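PDB 5UL3: OxsB protein from Bacillus megaterium, which carries out the S-adenosylmethionine- and cobalamin-dependent oxidative ring contraction of dAMP to an oxetane aldehyde in the biosynthesis of oxetanocin A. Local coordinates for residues Gln23-Pro28 with Ile345-Lys350; Asn566-Asp571 with Tyr581-Val586; Phe605-Thr610 with His722-Arg727. All blocks are in the same frame, centred on the assembly; numbering follows the deposited sequence. Where two conformers were deposited one is given.

Interaction 1 of 3, residues Gln23-Pro28 with Ile345-Lys350; sequences QIWLKP and ILRAGK. With EDO (1,2-ethanediol), chain B.
Trp25 and Ile24, at the middle of a type I beta turn running from Gln23 to Leu26, meet Ala348 and Arg347 on helix 335-351. This is a contact between domains: the turn joins two N-terminal helices, 7-21 and 28-39, whereas helix 335-351 precedes strand 357-360 in the partial triose phosphate isomerase barrel of the AdoMet radical domain.

The buried, apolar side of the contact is centred on the indole and Ala348. The six-membered ring reaches the helix obliquely, with Trp25 CE3 3.9 Å from Ala348 CA and 4.0 Å from Ala348 CB. Ile24 CG1 reaches the same methyl at 4.4 Å. The indole is fixed further by a stack with His351 and an edge-to-face contact with Phe352; Leu292 touches both Ile24 and Ala348.

At the partly exposed Arg347 the contact becomes more polar. A bend at chi3 (71°) of Arg347 brings its guanidinium to the turn, where NH1 comes obliquely to 3.7 Å from Trp25 CZ3. The two planes stand 58° apart, so this is not a parallel stack. Arg347 NH2 passes 3.8 Å from Ile24 CD1 and donates to Ser22 O. A 1,2-ethanediol, probably a crystallisation additive, occupies this side: Arg347 NH2 gives its O1 a bent hydrogen bond of 3.0 Å, with an angle of 141° at the proton.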
# COMPACT_ATOMS: atom_id res chain seq x y z
N GLN A 23 4.08 -17.34 -20.86
CA GLN A 23 2.98 -17.53 -19.91
C GLN A 23 3.50 -17.23 -18.50
O GLN A 23 3.69 -18.12 -17.66
CB GLN A 23 2.39 -18.92 -20.04
CG GLN A 23 1.88 -19.16 -21.43
CD GLN A 23 1.66 -20.63 -21.72
OE1 GLN A 23 0.95 -21.32 -20.98
NE2 GLN A 23 2.27 -21.12 -22.78
N ILE A 24 3.72 -15.94 -18.25
CA ILE A 24 4.44 -15.52 -17.05
C ILE A 24 3.64 -15.68 -15.77
O ILE A 24 4.19 -15.49 -14.68
CB ILE A 24 4.92 -14.06 -17.21
CG1 ILE A 24 3.74 -13.11 -17.42
CG2 ILE A 24 5.89 -13.96 -18.36
CD1 ILE A 24 4.15 -11.62 -17.47
N TRP A 25 2.36 -16.06 -15.86
CA TRP A 25 1.58 -16.36 -14.67
C TRP A 25 1.81 -17.77 -14.15
O TRP A 25 1.43 -18.06 -13.01
CB TRP A 25 0.10 -16.18 -14.96
CG TRP A 25 -0.28 -16.82 -16.24
CD1 TRP A 25 -0.69 -18.12 -16.42
CD2 TRP A 25 -0.26 -16.22 -17.53
NE1 TRP A 25 -0.92 -18.36 -17.74
CE2 TRP A 25 -0.67 -17.21 -18.45
CE3 TRP A 25 0.05 -14.95 -18.01
CZ2 TRP A 25 -0.78 -16.96 -19.82
CZ3 TRP A 25 -0.04 -14.69 -19.36
CH2 TRP A 25 -0.46 -15.70 -20.25
N LEU A 26 2.39 -18.67 -14.94
CA LEU A 26 2.59 -20.02 -14.45
C LEU A 26 3.74 -20.05 -13.46
O LEU A 26 4.71 -19.31 -13.59
CB LEU A 26 2.88 -20.97 -15.61
CG LEU A 26 1.84 -21.06 -16.72
CD1 LEU A 26 2.40 -21.86 -17.90
CD2 LEU A 26 0.54 -21.67 -16.17
N LYS A 27 3.61 -20.92 -12.47
CA LYS A 27 4.68 -21.11 -11.49
C LYS A 27 5.83 -21.88 -12.13
O LYS A 27 5.65 -22.60 -13.12
CB LYS A 27 4.13 -21.87 -10.28
CG LYS A 27 2.68 -21.50 -9.96
CD LYS A 27 2.27 -21.96 -8.57
CE LYS A 27 1.09 -21.15 -8.05
NZ LYS A 27 0.88 -21.35 -6.59
N PRO A 28 7.05 -21.72 -11.60
CA PRO A 28 8.21 -22.33 -12.26
C PRO A 28 8.12 -23.84 -12.40
O PRO A 28 8.65 -24.39 -13.37
CB PRO A 28 9.39 -21.89 -11.37
CG PRO A 28 8.93 -20.57 -10.79
CD PRO A 28 7.45 -20.80 -10.51
N ILE A 345 2.16 -6.98 -16.10
CA ILE A 345 1.09 -7.19 -15.14
C ILE A 345 -0.26 -7.11 -15.84
O ILE A 345 -1.17 -7.90 -15.56
CB ILE A 345 1.22 -6.17 -14.00
CG1 ILE A 345 2.48 -6.46 -13.19
CG2 ILE A 345 -0.00 -6.19 -13.10
CD1 ILE A 345 2.94 -5.30 -12.37
N LEU A 346 -0.40 -6.17 -16.77
CA LEU A 346 -1.67 -5.99 -17.48
C LEU A 346 -1.96 -7.19 -18.38
O LEU A 346 -3.10 -7.67 -18.46
CB LEU A 346 -1.63 -4.71 -18.30
CG LEU A 346 -1.70 -3.41 -17.48
CD1 LEU A 346 -1.26 -2.25 -18.35
CD2 LEU A 346 -3.12 -3.20 -16.92
N ARG A 347 -0.93 -7.71 -19.04
CA ARG A 347 -1.12 -8.87 -19.90
C ARG A 347 -1.51 -10.09 -19.07
O ARG A 347 -2.42 -10.85 -19.44
CB ARG A 347 0.16 -9.13 -20.71
CG ARG A 347 0.01 -10.30 -21.69
CD ARG A 347 1.15 -10.38 -22.71
NE ARG A 347 2.40 -10.79 -22.09
CZ ARG A 347 2.70 -12.04 -21.77
NH1 ARG A 347 1.83 -13.03 -22.02
NH2 ARG A 347 3.88 -12.31 -21.21
N ALA A 348 -0.84 -10.29 -17.94
CA ALA A 348 -1.17 -11.40 -17.06
C ALA A 348 -2.55 -11.22 -16.45
O ALA A 348 -3.29 -12.20 -16.29
CB ALA A 348 -0.12 -11.55 -15.97
N GLY A 349 -2.91 -9.99 -16.06
CA GLY A 349 -4.24 -9.77 -15.53
C GLY A 349 -5.33 -10.07 -16.54
O GLY A 349 -6.35 -10.68 -16.22
N LYS A 350 -5.10 -9.67 -17.80
CA LYS A 350 -6.08 -9.92 -18.86
C LYS A 350 -6.29 -11.41 -19.08
O LYS A 350 -7.41 -11.85 -19.37
CB LYS A 350 -5.61 -9.25 -20.14
CG LYS A 350 -6.59 -9.36 -21.31
CD LYS A 350 -5.94 -8.85 -22.59
CE LYS A 350 -6.97 -8.66 -23.70
NZ LYS A 350 -7.86 -7.49 -23.45
C1 EDO B . 7.42 -12.39 -21.01
O1 EDO B . 6.63 -11.19 -20.94
C2 EDO B . 8.10 -12.47 -22.36
O2 EDO B . 8.93 -11.31 -22.49

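Interaction 2 of 3, residues Asn566-Asp571 with Tyr581-Val586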
# COMPACT_ATOMS: atom_id res chain seq x y z
N ASN A 566 2.29 12.70 32.21
CA ASN A 566 2.40 11.43 31.50
C ASN A 566 1.33 11.37 30.41
O ASN A 566 0.13 11.41 30.71
CB ASN A 566 2.27 10.26 32.47
CG ASN A 566 3.63 9.71 32.90
OD1 ASN A 566 4.67 10.32 32.64
ND2 ASN A 566 3.62 8.56 33.57
N LEU A 567 1.77 11.28 29.16
CA LEU A 567 0.87 11.19 28.02
C LEU A 567 0.89 9.84 27.33
O LEU A 567 -0.15 9.40 26.84
CB LEU A 567 1.21 12.28 26.99
CG LEU A 567 1.07 13.73 27.44
CD1 LEU A 567 1.61 14.69 26.38
CD2 LEU A 567 -0.37 14.07 27.78
N ILE A 568 2.04 9.17 27.29
CA ILE A 568 2.15 7.87 26.65
C ILE A 568 1.84 6.79 27.67
O ILE A 568 2.58 6.61 28.65
CB ILE A 568 3.55 7.67 26.04
CG1 ILE A 568 3.85 8.78 25.03
CG2 ILE A 568 3.64 6.30 25.36
CD1 ILE A 568 5.23 8.69 24.39
N MET A 569 0.76 6.05 27.44
CA MET A 569 0.31 5.00 28.35
C MET A 569 1.19 3.76 28.18
O MET A 569 2.25 3.79 27.55
CB MET A 569 -1.16 4.71 28.12
CG MET A 569 -2.04 5.96 28.13
SD MET A 569 -1.74 7.01 29.58
CE MET A 569 -2.24 5.92 30.91
N ASN A 570 0.76 2.64 28.77
CA ASN A 570 1.53 1.39 28.77
C ASN A 570 2.94 1.63 29.30
O ASN A 570 3.92 1.02 28.85
CB ASN A 570 1.55 0.76 27.37
CG ASN A 570 2.06 -0.68 27.37
OD1 ASN A 570 2.19 -1.31 28.42
ND2 ASN A 570 2.34 -1.21 26.17
N ASP A 571 3.05 2.54 30.27
CA ASP A 571 4.32 2.92 30.89
C ASP A 571 5.34 3.32 29.83
O ASP A 571 6.52 2.95 29.89
CB ASP A 571 4.85 1.79 31.78
CG ASP A 571 4.10 1.69 33.10
OD1 ASP A 571 3.98 2.71 33.80
OD2 ASP A 571 3.62 0.58 33.42
N TYR A 581 2.36 3.73 19.70
CA TYR A 581 2.12 4.08 21.09
C TYR A 581 0.63 4.33 21.30
O TYR A 581 -0.10 4.67 20.36
CB TYR A 581 2.89 5.34 21.48
CG TYR A 581 4.40 5.23 21.40
CD1 TYR A 581 5.13 4.69 22.45
CD2 TYR A 581 5.09 5.69 20.29
CE1 TYR A 581 6.50 4.60 22.40
CE2 TYR A 581 6.48 5.61 20.22
CZ TYR A 581 7.18 5.06 21.29
OH TYR A 581 8.55 4.98 21.24
N ALA A 582 0.19 4.15 22.54
CA ALA A 582 -1.12 4.59 22.98
C ALA A 582 -0.91 5.85 23.81
O ALA A 582 -0.19 5.82 24.81
CB ALA A 582 -1.83 3.50 23.78
N THR A 583 -1.49 6.97 23.36
CA THR A 583 -1.12 8.30 23.85
C THR A 583 -2.36 9.11 24.20
O THR A 583 -3.32 9.16 23.42
CB THR A 583 -0.31 9.06 22.78
OG1 THR A 583 0.70 8.20 22.23
CG2 THR A 583 0.34 10.32 23.38
N SER A 584 -2.33 9.75 25.37
CA SER A 584 -3.39 10.64 25.79
C SER A 584 -3.14 12.06 25.28
O SER A 584 -2.04 12.40 24.84
CB SER A 584 -3.53 10.65 27.32
OG SER A 584 -3.83 9.36 27.82
N PHE A 585 -4.18 12.89 25.34
CA PHE A 585 -4.11 14.26 24.85
C PHE A 585 -3.67 15.20 25.95
O PHE A 585 -4.12 15.08 27.09
CB PHE A 585 -5.47 14.71 24.32
CG PHE A 585 -5.86 14.08 23.00
CD1 PHE A 585 -6.13 12.73 22.90
CD2 PHE A 585 -5.97 14.86 21.87
CE1 PHE A 585 -6.48 12.15 21.68
CE2 PHE A 585 -6.31 14.31 20.64
CZ PHE A 585 -6.57 12.94 20.55
N VAL A 586 -2.81 16.16 25.60
CA VAL A 586 -2.35 17.15 26.57
C VAL A 586 -3.49 18.09 26.96
O VAL A 586 -3.50 18.63 28.07
CB VAL A 586 -1.14 17.92 26.02
CG1 VAL A 586 -1.55 18.93 24.96
CG2 VAL A 586 -0.39 18.61 27.16
O HOH W 1 2.02 3.13 24.61
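Ile568 and Thr583 face one another across two irregular segments that pass antiparallel at this point, and their side chains lie side by side pointing the same way, with Ile568 CG1 4.2 Å from Thr583 CG2. Ile568 also crosses Tyr581 at a slant. Its CG2 stands opposite the backbone N and beside the carbonyl carbon, which carries this methyl to 3.6 Å from Tyr581 CD1. Behind Ile568 lies helix 551-563, through Val556 and Gln557, so the isoleucine is wedged between the helix and the second segment.

Leu567 works differently. Its CB-CG bond leaves beside its own N (chi1 -62°), and its end then swings toward the other segment, where CD2 reaches 3.9 Å from Val586 CA and CD1 lies near Val586 CB. The same methyl, CD2, comes 3.8 Å from Ser584 O, a carbonyl oxygen that the contact buries and for which the model offers no polar partner. Met569, bent at chi2 and chi3, lays CB 3.6 Å from Ala582 O and SD 3.6 Å from Ser584 OG before its end leads away.

The backbones are joined by two hydrogen bonds. Ser584 N donates to Leu567 O over 2.7 Å in a bond that is almost straight at the proton (174°), while Met569 N donates to Ala582 O over 2.8 Å with a clear bend (150°). A water accepts from Ala582 N and lies close to Met569 O, continuing the link past the last direct bond. At the other flank Glu560 OE2 receives both Leu567 N and Ile568 N. With one bond on each side of them, Ile568 and Thr583 are a non-hydrogen-bonded pair, forming a single antiparallel beta bridge that closes the loop between helices 551-563 and 588-617.

Interaction 3 of 3, residues Phe605-Thr610 with His722-Arg727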
# COMPACT_ATOMS: atom_id res chain seq x y z
N PHE A 605 -21.24 1.85 13.41
CA PHE A 605 -20.42 1.02 12.54
C PHE A 605 -21.23 -0.10 11.90
O PHE A 605 -21.13 -0.34 10.70
CB PHE A 605 -19.24 0.44 13.31
CG PHE A 605 -18.37 -0.43 12.46
CD1 PHE A 605 -17.35 0.14 11.71
CD2 PHE A 605 -18.60 -1.79 12.36
CE1 PHE A 605 -16.56 -0.66 10.89
CE2 PHE A 605 -17.82 -2.58 11.55
CZ PHE A 605 -16.80 -2.01 10.82
N GLY A 606 -22.04 -0.80 12.70
CA GLY A 606 -22.73 -1.97 12.18
C GLY A 606 -23.71 -1.63 11.07
O GLY A 606 -23.71 -2.26 10.00
N VAL A 607 -24.54 -0.61 11.30
CA VAL A 607 -25.53 -0.20 10.31
C VAL A 607 -24.84 0.38 9.07
O VAL A 607 -25.19 0.06 7.94
CB VAL A 607 -26.53 0.80 10.92
CG1 VAL A 607 -27.49 1.30 9.87
CG2 VAL A 607 -27.30 0.16 12.06
N MET A 608 -23.85 1.26 9.27
CA MET A 608 -23.19 1.84 8.10
C MET A 608 -22.35 0.82 7.34
O MET A 608 -22.26 0.89 6.10
CB MET A 608 -22.33 3.04 8.52
CG MET A 608 -23.16 4.22 9.01
SD MET A 608 -24.65 4.58 8.05
CE MET A 608 -23.97 4.82 6.40
N TYR A 609 -21.73 -0.13 8.04
CA TYR A 609 -21.05 -1.21 7.33
C TYR A 609 -22.05 -2.00 6.48
O TYR A 609 -21.75 -2.36 5.33
CB TYR A 609 -20.36 -2.15 8.32
CG TYR A 609 -19.72 -3.37 7.70
CD1 TYR A 609 -18.40 -3.35 7.27
CD2 TYR A 609 -20.43 -4.56 7.56
CE1 TYR A 609 -17.81 -4.47 6.70
CE2 TYR A 609 -19.85 -5.69 7.00
CZ TYR A 609 -18.53 -5.63 6.58
OH TYR A 609 -17.95 -6.75 6.02
N THR A 610 -23.23 -2.26 7.02
CA THR A 610 -24.23 -3.03 6.28
C THR A 610 -24.71 -2.27 5.04
O THR A 610 -24.83 -2.84 3.96
CB THR A 610 -25.40 -3.36 7.20
OG1 THR A 610 -24.91 -4.07 8.34
CG2 THR A 610 -26.44 -4.23 6.46
N HIS A 722 -32.03 -5.21 8.59
CA HIS A 722 -33.08 -5.26 9.61
C HIS A 722 -32.47 -5.44 11.00
O HIS A 722 -32.82 -4.71 11.94
CB HIS A 722 -34.06 -6.38 9.31
CG HIS A 722 -35.09 -6.57 10.39
ND1 HIS A 722 -34.99 -7.57 11.35
CD2 HIS A 722 -36.21 -5.88 10.69
CE1 HIS A 722 -36.02 -7.48 12.17
NE2 HIS A 722 -36.77 -6.47 11.79
N ASN A 723 -31.56 -6.40 11.14
CA ASN A 723 -31.00 -6.70 12.46
C ASN A 723 -30.18 -5.54 13.01
O ASN A 723 -30.31 -5.18 14.18
CB ASN A 723 -30.15 -7.97 12.41
CG ASN A 723 -30.98 -9.23 12.16
OD1 ASN A 723 -32.18 -9.26 12.40
ND2 ASN A 723 -30.32 -10.28 11.68
N THR A 724 -29.30 -4.95 12.18
CA THR A 724 -28.48 -3.85 12.70
C THR A 724 -29.31 -2.60 12.97
O THR A 724 -29.03 -1.88 13.93
CB THR A 724 -27.31 -3.53 11.76
OG1 THR A 724 -27.78 -3.15 10.46
CG2 THR A 724 -26.37 -4.73 11.64
N LEU A 725 -30.35 -2.33 12.16
CA LEU A 725 -31.22 -1.20 12.47
C LEU A 725 -31.92 -1.41 13.82
O LEU A 725 -31.94 -0.50 14.66
CB LEU A 725 -32.26 -1.01 11.36
CG LEU A 725 -31.85 -0.35 10.04
CD1 LEU A 725 -33.02 -0.45 9.04
CD2 LEU A 725 -31.48 1.10 10.28
N LYS A 726 -32.48 -2.60 14.03
CA LYS A 726 -33.20 -2.87 15.28
C LYS A 726 -32.29 -2.66 16.48
O LYS A 726 -32.67 -2.01 17.47
CB LYS A 726 -33.74 -4.30 15.27
CG LYS A 726 -34.54 -4.66 16.52
CD LYS A 726 -35.04 -6.10 16.43
CE LYS A 726 -36.05 -6.38 17.54
NZ LYS A 726 -36.61 -7.75 17.47
N ARG A 727 -31.06 -3.18 16.41
CA ARG A 727 -30.09 -2.98 17.47
C ARG A 727 -29.74 -1.50 17.64
O ARG A 727 -29.65 -1.01 18.77
CB ARG A 727 -28.84 -3.80 17.18
CG ARG A 727 -27.83 -3.85 18.32
CD ARG A 727 -26.68 -4.78 17.95
NE ARG A 727 -27.19 -5.96 17.26
CZ ARG A 727 -27.60 -7.06 17.87
NH1 ARG A 727 -28.07 -8.08 17.16
NH2 ARG A 727 -27.55 -7.15 19.19
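Thr724 has a chi1 of 60°, which sets OG1 between its backbone N and carbonyl carbon and swings CG2 round toward helix 605-610; in Val607 a chi1 of 176° leaves CG2 beside the backbone N, facing Thr724. The two side chains meet, with Val607 CG2 3.7 Å from Thr724 CB. The same methyl presses against the helix backbone, 3.3 Å from Thr724 O, the closest approach between the segments. The other branch of the valine, CG1, meets Leu725 CD2 at 4.0 Å, the two side chains crossing at about a right angle.

Both segments belong to the C-terminal helix bundle: 605-610 lies on helix 588-617 and 722-727 on helix 720-730. Their axes approach to 8.7 Å and run nearly antiparallel, 153° between N-to-C directions. Helix 683-709 packs beside them, its Leu701 touching both Val607 and Leu725.

The methyl of the second threonine, Thr724 CG2, sits 3.7 Å from Thr610 OG1 and 4.0 Å from Gly606 O. Each threonine hydroxyl is turned back to its own helix. Thr610 OG1 donates to Gly606 O over 2.7 Å, reaching it from the opposite face of the carbonyl plane to Thr610 N, so this oxygen is gripped twice. Thr724 OG1 bonds to Arg720 O, one turn earlier.

In the fold
The three contacts are spread over the chain and none touches another. Interaction 1 joins the N-terminal domain to the outside of the radical domain, and its centre lies about 48 Å from that of interaction 2, on the opposite side of the chain's centre. Interactions 2 and 3 are connected through helix 588-617, which begins just after Val586 and carries Phe605-Thr610; their centres are still about 33 Å apart. Interaction 2 is nearest the active site: the side chain of Thr583 is about 8 Å from that of Glu545, which binds S-adenosylmethionine, and that of Tyr581 is about 13 Å from the bound cobalamin. Interactions 1 and 3 lie away from the cofactor and substrate sites.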